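Local coordinates for hypothetical protein PH1789 (Pyrococcus horikoshii, PDB 1WR2), which is of unknown function but belongs to the ATP-grasp family, with a single chain that pairs helices with antiparallel sheets, at residues M1-E4 and A5-V8; I9-V12 and L13-R17; E22-A25 and K26-L29. All blocks are in the same frame, centred on the assembly; numbering follows the deposited sequence.

Contact 1 of 3, residues M1-E4 and A5-V8; sequences MKEE and AVRV
Over one face of the R7 guanidinium sits E4 OE2, 3.4 Å above the plane and offset toward the rim. The pair is a salt bridge across one turn, i to i+3, at the start of helix 3-14. E4 OE1 comes to 3.3 Å from R7 NH1, yet it lies well out of the guanidinium plane and no N-H points at it, so only charge holds the two groups. The carboxylate and guanidinium planes stand 87° apart, although the two side chains run alongside each other in the same direction. E4 gets there because CG is anti to the backbone N and the chain then bends at chi2 (51°), swinging the carboxylate along the helix toward R7. R7 NH2 also has a long, weak ion pair with E11 OE2.

K2 occupies the N-cap position, where its backbone oxygen takes the N-H of V6 at 3.3 Å and, weakly, that of A5. M1 CB lies 3.9 Å from V6 CG2, and both side chains touch Y207. One turn further on, V8 N donates to E4 O at 3.1 Å, with a nearly straight N-H...O angle of 170°.

Contact 2 of 3, residues I9-V12 and L13-R17; sequences IEEV and LKQGR
V12 and R17 make the tight part of this contact: the CG1 methyl of V12 sits 3.9 Å above the R17 guanidinium plane, over its centre, and the two side chains cross at about a right angle. The bend of R17 at chi3 (-66°) brings its guanidinium to the same V12 CG1 methyl that meets R17 CB at 3.8 Å. The charge of R17 is answered elsewhere, by a salt bridge from NH2 to E24. I9 CG2 touches L13 CD1 at 3.8 Å, one helical turn on, and I9, V12 and L13 all lie against L234 of strand 225-234. The backbone here closes helix 3-14 with a Schellman motif. G16 N bonds to L13 O at 2.6 Å, R17 N reaches back weakly to V12 O at 3.4 Å, and G16 turns the chain with a positive phi of 64°, while V12 and R17 supply the apolar touch that brackets the motif. The outer side is much looser. E10, E11, K14 and Q15 are exposed there; K14 is extended and leads away, and the Q15 and E11 side chains lie side by side, amide and carboxylate planes 48° apart, with Q15 NE2 giving E11 O a weak bond of 3.4 Å.

Contact 3 of 3, residues E22-A25 and K26-L29; sequences EYEA and KQVL
K26 NZ is gripped by several oxygens at once: E22 OE2 at a short 2.5 Å, and beyond the helix E39 OE1 and the carbonyl of V228. The bond to E22 uses the anti lone pair of OE2, the one facing away from OE1. Both side chains are extended beyond CG and lie side by side, pointing the same way. E22 places its CG anti to the backbone N (chi1 -172°), whereas in K26 CG is beside the backbone N (chi1 -73°); with these two settings the extended chains, leaving the helix one turn apart, meet at their ends. Their stems follow, with E22 CG 3.7 Å from K26 CE. At the root of the pair, K26 N donates to E22 O at 3.0 Å.

E22 has further partners, since OE2 also bridges to K62 and OE1 to K71. Three lysines, K26, K62 and K71, thus gather round this buried carboxylate, while D229 OD1 lies close to OE1. On another side of the helix, Q27 N donates to Y23 O at 3.2 Å. A25 turns its methyl to S230 and I232 of strand 225-234, and L29 N closes the next turn on A25 O at 3.0 Å. An i to i+4 salt bridge thus marks the largely buried helix 22-30, which lies against the antiparallel sheet of an ATP-grasp fold.

How the contacts relate
Contacts 1 and 2 follow each other along helix 3-14, covering its start and its end, while contact 3 lies on helix 22-30. The first two are partly buried, their centres about 18 and 19 Å from the centre of the chain; contact 3 is buried, at about 8 Å. Chemistry follows place in the fold: the ion pair at the helix start is charge alone, the helix end relies on apolar branches and backbone capping, and the buried helix has a dense charge network. A salt bridge, R17 NH2 to E24 OE2 at 2.5 Å, joins contacts 2 and 3, alongside packing of V8 CG1 on E24 O and I9 CG1 on V28 CG2.

Contact 1 of 3, residues M1-E4 and A5-V8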
ATOM      1  N   MET A   1      17.327 -10.776  -5.946  1.00 75.06           N
ATOM      2  CA  MET A   1      16.578  -9.503  -6.150  1.00 74.50           C
ATOM      3  C   MET A   1      15.760  -9.551  -7.437  1.00 73.63           C
ATOM      4  O   MET A   1      16.324  -9.487  -8.530  1.00 75.04           O
ATOM      5  CB  MET A   1      17.554  -8.323  -6.217  1.00 75.20           C
ATOM      6  CG  MET A   1      18.315  -8.061  -4.927  1.00 77.69           C
ATOM      7  SD  MET A   1      19.431  -6.630  -5.019  1.00 82.23           S
ATOM      8  CE  MET A   1      20.918  -7.310  -4.277  1.00 78.92           C
ATOM      9  N   LYS A   2      14.438  -9.673  -7.313  1.00 71.05           N
ATOM     10  CA  LYS A   2      13.572  -9.709  -8.488  1.00 68.26           C
ATOM     11  C   LYS A   2      13.898  -8.490  -9.349  1.00 67.16           C
ATOM     12  O   LYS A   2      13.768  -7.347  -8.906  1.00 65.84           O
ATOM     13  CB  LYS A   2      12.101  -9.684  -8.072  1.00 68.34           C
ATOM     14  CG  LYS A   2      11.137  -9.556  -9.240  1.00 68.50           C
ATOM     15  CD  LYS A   2      11.195 -10.773 -10.149  1.00 69.17           C
ATOM     16  CE  LYS A   2      10.496 -10.498 -11.472  1.00 69.13           C
ATOM     17  NZ  LYS A   2       9.091 -10.039 -11.284  1.00 68.86           N
ATOM     18  N   GLU A   3      14.325  -8.742 -10.581  1.00 65.88           N
ATOM     19  CA  GLU A   3      14.704  -7.674 -11.495  1.00 64.62           C
ATOM     20  C   GLU A   3      13.663  -6.575 -11.682  1.00 61.26           C
ATOM     21  O   GLU A   3      14.002  -5.394 -11.664  1.00 59.84           O
ATOM     22  CB  GLU A   3      15.084  -8.261 -12.859  1.00 68.32           C
ATOM     23  CG  GLU A   3      15.690  -7.239 -13.813  1.00 72.42           C
ATOM     24  CD  GLU A   3      16.791  -6.413 -13.157  1.00 74.84           C
ATOM     25  OE1 GLU A   3      17.755  -7.014 -12.628  1.00 76.40           O
ATOM     26  OE2 GLU A   3      16.692  -5.166 -13.170  1.00 74.59           O
ATOM     27  N   GLU A   4      12.402  -6.955 -11.862  1.00 58.79           N
ATOM     28  CA  GLU A   4      11.342  -5.966 -12.057  1.00 56.33           C
ATOM     29  C   GLU A   4      11.320  -4.926 -10.938  1.00 53.90           C
ATOM     30  O   GLU A   4      11.110  -3.739 -11.187  1.00 52.57           O
ATOM     31  CB  GLU A   4       9.983  -6.665 -12.153  1.00 58.12           C
ATOM     32  CG  GLU A   4       8.785  -5.723 -12.310  1.00 61.08           C
ATOM     33  CD  GLU A   4       8.958  -4.698 -13.425  1.00 63.78           C
ATOM     34  OE1 GLU A   4       9.493  -5.056 -14.500  1.00 65.53           O
ATOM     35  OE2 GLU A   4       8.545  -3.533 -13.233  1.00 64.16           O
ATOM     36  N   ALA A   5      11.547  -5.375  -9.708  1.00 51.53           N
ATOM     37  CA  ALA A   5      11.551  -4.475  -8.559  1.00 51.17           C
ATOM     38  C   ALA A   5      12.730  -3.517  -8.641  1.00 49.59           C
ATOM     39  O   ALA A   5      12.571  -2.312  -8.462  1.00 49.32           O
ATOM     40  CB  ALA A   5      11.618  -5.282  -7.256  1.00 50.89           C
ATOM     41  N   VAL A   6      13.912  -4.060  -8.915  1.00 49.15           N
ATOM     42  CA  VAL A   6      15.122  -3.252  -9.022  1.00 50.53           C
ATOM     43  C   VAL A   6      14.990  -2.256 -10.170  1.00 50.35           C
ATOM     44  O   VAL A   6      15.563  -1.167 -10.135  1.00 50.02           O
ATOM     45  CB  VAL A   6      16.371  -4.141  -9.274  1.00 51.14           C
ATOM     46  CG1 VAL A   6      17.605  -3.269  -9.470  1.00 50.97           C
ATOM     47  CG2 VAL A   6      16.582  -5.088  -8.103  1.00 51.25           C
ATOM     48  N   ARG A   7      14.222  -2.640 -11.182  1.00 52.13           N
ATOM     49  CA  ARG A   7      14.013  -1.798 -12.353  1.00 54.28           C
ATOM     50  C   ARG A   7      13.191  -0.568 -11.978  1.00 54.21           C
ATOM     51  O   ARG A   7      13.601   0.568 -12.222  1.00 55.13           O
ATOM     52  CB  ARG A   7      13.281  -2.593 -13.435  1.00 57.31           C
ATOM     53  CG  ARG A   7      13.492  -2.071 -14.852  1.00 61.77           C
ATOM     54  CD  ARG A   7      12.224  -2.221 -15.669  1.00 65.21           C
ATOM     55  NE  ARG A   7      11.263  -1.177 -15.325  1.00 69.67           N
ATOM     56  CZ  ARG A   7       9.966  -1.222 -15.613  1.00 70.93           C
ATOM     57  NH1 ARG A   7       9.463  -2.270 -16.249  1.00 71.99           N
ATOM     58  NH2 ARG A   7       9.175  -0.214 -15.270  1.00 72.53           N
ATOM     59  N   VAL A   8      12.029  -0.803 -11.376  1.00 52.98           N
ATOM     60  CA  VAL A   8      11.157   0.286 -10.965  1.00 50.87           C
ATOM     61  C   VAL A   8      11.891   1.177  -9.967  1.00 49.75           C
ATOM     62  O   VAL A   8      11.805   2.403 -10.039  1.00 50.22           O
ATOM     63  CB  VAL A   8       9.857  -0.256 -10.327  1.00 50.84           C
ATOM     64  CG1 VAL A   8       8.892   0.885 -10.053  1.00 50.23           C
ATOM     65  CG2 VAL A   8       9.215  -1.280 -11.253  1.00 50.41           C
TER

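Contact 2 of 3, residues I9-V12 and L13-R17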
ATOM      1  N   ILE A   9      12.621   0.561  -9.042  1.00 48.33           N
ATOM      2  CA  ILE A   9      13.374   1.317  -8.046  1.00 48.37           C
ATOM      3  C   ILE A   9      14.437   2.197  -8.706  1.00 50.44           C
ATOM      4  O   ILE A   9      14.490   3.407  -8.468  1.00 48.95           O
ATOM      5  CB  ILE A   9      14.052   0.374  -7.027  1.00 46.12           C
ATOM      6  CG1 ILE A   9      12.990  -0.265  -6.126  1.00 44.84           C
ATOM      7  CG2 ILE A   9      15.056   1.143  -6.193  1.00 45.80           C
ATOM      8  CD1 ILE A   9      13.535  -1.281  -5.143  1.00 44.30           C
ATOM      9  N   GLU A  10      15.283   1.592  -9.535  1.00 53.69           N
ATOM     10  CA  GLU A  10      16.333   2.339 -10.225  1.00 57.23           C
ATOM     11  C   GLU A  10      15.745   3.529 -10.978  1.00 58.00           C
ATOM     12  O   GLU A  10      16.238   4.656 -10.874  1.00 58.19           O
ATOM     13  CB  GLU A  10      17.074   1.434 -11.216  1.00 59.52           C
ATOM     14  CG  GLU A  10      18.089   0.481 -10.594  1.00 64.16           C
ATOM     15  CD  GLU A  10      19.155   1.203  -9.779  1.00 67.31           C
ATOM     16  OE1 GLU A  10      19.549   2.327 -10.163  1.00 69.78           O
ATOM     17  OE2 GLU A  10      19.612   0.641  -8.760  1.00 69.09           O
ATOM     18  N   GLU A  11      14.684   3.264 -11.733  1.00 58.16           N
ATOM     19  CA  GLU A  11      14.008   4.289 -12.521  1.00 59.88           C
ATOM     20  C   GLU A  11      13.661   5.514 -11.680  1.00 58.61           C
ATOM     21  O   GLU A  11      13.884   6.653 -12.097  1.00 58.76           O
ATOM     22  CB  GLU A  11      12.741   3.697 -13.145  1.00 62.64           C
ATOM     23  CG  GLU A  11      12.018   4.614 -14.124  1.00 67.89           C
ATOM     24  CD  GLU A  11      10.921   3.894 -14.899  1.00 70.23           C
ATOM     25  OE1 GLU A  11      10.239   4.550 -15.717  1.00 72.14           O
ATOM     26  OE2 GLU A  11      10.743   2.672 -14.693  1.00 71.47           O
ATOM     27  N   VAL A  12      13.118   5.274 -10.491  1.00 56.58           N
ATOM     28  CA  VAL A  12      12.741   6.351  -9.590  1.00 55.84           C
ATOM     29  C   VAL A  12      13.969   7.118  -9.116  1.00 56.51           C
ATOM     30  O   VAL A  12      13.987   8.352  -9.126  1.00 55.78           O
ATOM     31  CB  VAL A  12      11.985   5.798  -8.358  1.00 55.35           C
ATOM     32  CG1 VAL A  12      11.709   6.910  -7.367  1.00 53.39           C
ATOM     33  CG2 VAL A  12      10.679   5.152  -8.804  1.00 54.02           C
ATOM     34  N   LEU A  13      14.995   6.384  -8.698  1.00 56.39           N
ATOM     35  CA  LEU A  13      16.226   7.003  -8.222  1.00 57.53           C
ATOM     36  C   LEU A  13      16.862   7.828  -9.337  1.00 58.69           C
ATOM     37  O   LEU A  13      17.421   8.896  -9.083  1.00 59.04           O
ATOM     38  CB  LEU A  13      17.197   5.926  -7.730  1.00 56.38           C
ATOM     39  CG  LEU A  13      16.752   5.157  -6.477  1.00 55.26           C
ATOM     40  CD1 LEU A  13      17.616   3.914  -6.292  1.00 54.99           C
ATOM     41  CD2 LEU A  13      16.839   6.066  -5.258  1.00 53.19           C
ATOM     42  N   LYS A  14      16.759   7.328 -10.569  1.00 59.85           N
ATOM     43  CA  LYS A  14      17.312   8.011 -11.736  1.00 60.75           C
ATOM     44  C   LYS A  14      16.705   9.403 -11.870  1.00 60.48           C
ATOM     45  O   LYS A  14      17.325  10.317 -12.419  1.00 61.23           O
ATOM     46  CB  LYS A  14      17.033   7.205 -13.011  1.00 61.49           C
ATOM     47  CG  LYS A  14      17.592   7.848 -14.271  1.00 64.36           C
ATOM     48  CD  LYS A  14      17.365   6.992 -15.508  1.00 66.74           C
ATOM     49  CE  LYS A  14      17.969   7.652 -16.747  1.00 67.22           C
ATOM     50  NZ  LYS A  14      17.785   6.842 -17.987  1.00 67.51           N
ATOM     51  N   GLN A  15      15.486   9.558 -11.368  1.00 58.97           N
ATOM     52  CA  GLN A  15      14.800  10.841 -11.420  1.00 57.52           C
ATOM     53  C   GLN A  15      15.151  11.655 -10.182  1.00 56.27           C
ATOM     54  O   GLN A  15      14.554  12.699  -9.925  1.00 55.63           O
ATOM     55  CB  GLN A  15      13.292  10.630 -11.477  1.00 57.17           C
ATOM     56  CG  GLN A  15      12.821   9.909 -12.712  1.00 59.71           C
ATOM     57  CD  GLN A  15      11.339   9.619 -12.663  1.00 60.71           C
ATOM     58  OE1 GLN A  15      10.518  10.532 -12.558  1.00 62.93           O
ATOM     59  NE2 GLN A  15      10.986   8.343 -12.734  1.00 62.31           N
ATOM     60  N   GLY A  16      16.119  11.166  -9.415  1.00 55.44           N
ATOM     61  CA  GLY A  16      16.528  11.864  -8.210  1.00 54.89           C
ATOM     62  C   GLY A  16      15.444  11.949  -7.149  1.00 54.02           C
ATOM     63  O   GLY A  16      15.347  12.946  -6.433  1.00 55.07           O
ATOM     64  N   ARG A  17      14.625  10.906  -7.047  1.00 52.17           N
ATOM     65  CA  ARG A  17      13.549  10.863  -6.061  1.00 50.18           C
ATOM     66  C   ARG A  17      13.796   9.741  -5.067  1.00 49.73           C
ATOM     67  O   ARG A  17      14.387   8.724  -5.415  1.00 49.91           O
ATOM     68  CB  ARG A  17      12.207  10.605  -6.737  1.00 50.44           C
ATOM     69  CG  ARG A  17      11.501  11.817  -7.268  1.00 50.18           C
ATOM     70  CD  ARG A  17      10.050  11.465  -7.502  1.00 49.58           C
ATOM     71  NE  ARG A  17       9.890  10.476  -8.563  1.00 48.84           N
ATOM     72  CZ  ARG A  17       9.002   9.486  -8.537  1.00 47.73           C
ATOM     73  NH1 ARG A  17       8.192   9.332  -7.496  1.00 46.71           N
ATOM     74  NH2 ARG A  17       8.903   8.666  -9.569  1.00 46.91           N
TER

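Contact 3 of 3, residues E22-A25 and K26-L29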
ATOM      1  N   GLU A  22       2.241   5.670  -5.002  1.00 33.31           N
ATOM      2  CA  GLU A  22       1.496   4.430  -4.832  1.00 34.51           C
ATOM      3  C   GLU A  22       1.638   3.389  -5.938  1.00 34.06           C
ATOM      4  O   GLU A  22       1.882   2.223  -5.648  1.00 32.54           O
ATOM      5  CB  GLU A  22       0.010   4.732  -4.616  1.00 36.63           C
ATOM      6  CG  GLU A  22      -0.819   3.516  -4.231  1.00 35.35           C
ATOM      7  CD  GLU A  22      -2.272   3.868  -3.945  1.00 35.43           C
ATOM      8  OE1 GLU A  22      -2.584   5.072  -3.794  1.00 33.06           O
ATOM      9  OE2 GLU A  22      -3.096   2.937  -3.861  1.00 34.07           O
ATOM     10  N   TYR A  23       1.510   3.793  -7.200  1.00 34.66           N
ATOM     11  CA  TYR A  23       1.600   2.805  -8.266  1.00 37.32           C
ATOM     12  C   TYR A  23       2.992   2.226  -8.411  1.00 37.42           C
ATOM     13  O   TYR A  23       3.132   1.060  -8.765  1.00 37.82           O
ATOM     14  CB  TYR A  23       1.088   3.374  -9.607  1.00 41.83           C
ATOM     15  CG  TYR A  23       2.054   4.251 -10.368  1.00 44.32           C
ATOM     16  CD1 TYR A  23       3.105   3.701 -11.102  1.00 46.48           C
ATOM     17  CD2 TYR A  23       1.916   5.637 -10.356  1.00 45.64           C
ATOM     18  CE1 TYR A  23       4.000   4.520 -11.807  1.00 47.75           C
ATOM     19  CE2 TYR A  23       2.800   6.460 -11.051  1.00 46.79           C
ATOM     20  CZ  TYR A  23       3.838   5.897 -11.771  1.00 46.94           C
ATOM     21  OH  TYR A  23       4.714   6.715 -12.435  1.00 47.99           O
ATOM     22  N   GLU A  24       4.024   3.018  -8.114  1.00 35.88           N
ATOM     23  CA  GLU A  24       5.408   2.529  -8.223  1.00 37.65           C
ATOM     24  C   GLU A  24       5.704   1.552  -7.095  1.00 36.61           C
ATOM     25  O   GLU A  24       6.366   0.537  -7.297  1.00 39.05           O
ATOM     26  CB  GLU A  24       6.409   3.685  -8.144  1.00 36.06           C
ATOM     27  CG  GLU A  24       6.237   4.722  -9.230  1.00 39.03           C
ATOM     28  CD  GLU A  24       7.075   5.961  -8.985  1.00 39.82           C
ATOM     29  OE1 GLU A  24       7.180   6.380  -7.813  1.00 37.53           O
ATOM     30  OE2 GLU A  24       7.614   6.517  -9.962  1.00 41.89           O
ATOM     31  N   ALA A  25       5.231   1.881  -5.897  1.00 35.72           N
ATOM     32  CA  ALA A  25       5.422   1.015  -4.735  1.00 33.44           C
ATOM     33  C   ALA A  25       4.759  -0.333  -5.014  1.00 32.94           C
ATOM     34  O   ALA A  25       5.370  -1.390  -4.834  1.00 31.27           O
ATOM     35  CB  ALA A  25       4.800   1.659  -3.496  1.00 31.46           C
ATOM     36  N   LYS A  26       3.512  -0.296  -5.469  1.00 32.22           N
ATOM     37  CA  LYS A  26       2.777  -1.523  -5.754  1.00 34.23           C
ATOM     38  C   LYS A  26       3.416  -2.406  -6.819  1.00 37.00           C
ATOM     39  O   LYS A  26       3.254  -3.627  -6.794  1.00 38.29           O
ATOM     40  CB  LYS A  26       1.333  -1.195  -6.107  1.00 33.60           C
ATOM     41  CG  LYS A  26       0.536  -0.768  -4.886  1.00 31.96           C
ATOM     42  CD  LYS A  26      -0.852  -0.317  -5.268  1.00 32.98           C
ATOM     43  CE  LYS A  26      -1.699  -0.023  -4.044  1.00 32.76           C
ATOM     44  NZ  LYS A  26      -3.042   0.483  -4.470  1.00 34.06           N
ATOM     45  N   GLN A  27       4.138  -1.798  -7.751  1.00 37.15           N
ATOM     46  CA  GLN A  27       4.838  -2.566  -8.770  1.00 38.49           C
ATOM     47  C   GLN A  27       5.905  -3.388  -8.047  1.00 39.04           C
ATOM     48  O   GLN A  27       6.139  -4.546  -8.376  1.00 37.43           O
ATOM     49  CB  GLN A  27       5.499  -1.633  -9.786  1.00 39.97           C
ATOM     50  CG  GLN A  27       4.544  -1.072 -10.834  1.00 43.48           C
ATOM     51  CD  GLN A  27       5.206  -0.027 -11.714  1.00 46.92           C
ATOM     52  OE1 GLN A  27       5.322   1.141 -11.335  1.00 49.94           O
ATOM     53  NE2 GLN A  27       5.666  -0.446 -12.886  1.00 48.92           N
ATOM     54  N   VAL A  28       6.555  -2.780  -7.057  1.00 38.49           N
ATOM     55  CA  VAL A  28       7.574  -3.494  -6.295  1.00 38.53           C
ATOM     56  C   VAL A  28       6.907  -4.646  -5.544  1.00 37.85           C
ATOM     57  O   VAL A  28       7.410  -5.772  -5.525  1.00 38.73           O
ATOM     58  CB  VAL A  28       8.266  -2.565  -5.280  1.00 39.26           C
ATOM     59  CG1 VAL A  28       9.224  -3.366  -4.408  1.00 40.44           C
ATOM     60  CG2 VAL A  28       9.014  -1.464  -6.014  1.00 39.66           C
ATOM     61  N   LEU A  29       5.759  -4.360  -4.941  1.00 34.93           N
ATOM     62  CA  LEU A  29       5.028  -5.363  -4.189  1.00 35.91           C
ATOM     63  C   LEU A  29       4.592  -6.532  -5.068  1.00 37.69           C
ATOM     64  O   LEU A  29       4.796  -7.690  -4.704  1.00 39.12           O
ATOM     65  CB  LEU A  29       3.818  -4.727  -3.498  1.00 33.60           C
ATOM     66  CG  LEU A  29       4.138  -3.565  -2.538  1.00 32.07           C
ATOM     67  CD1 LEU A  29       2.861  -3.116  -1.836  1.00 30.28           C
ATOM     68  CD2 LEU A  29       5.158  -3.999  -1.505  1.00 28.62           C
TER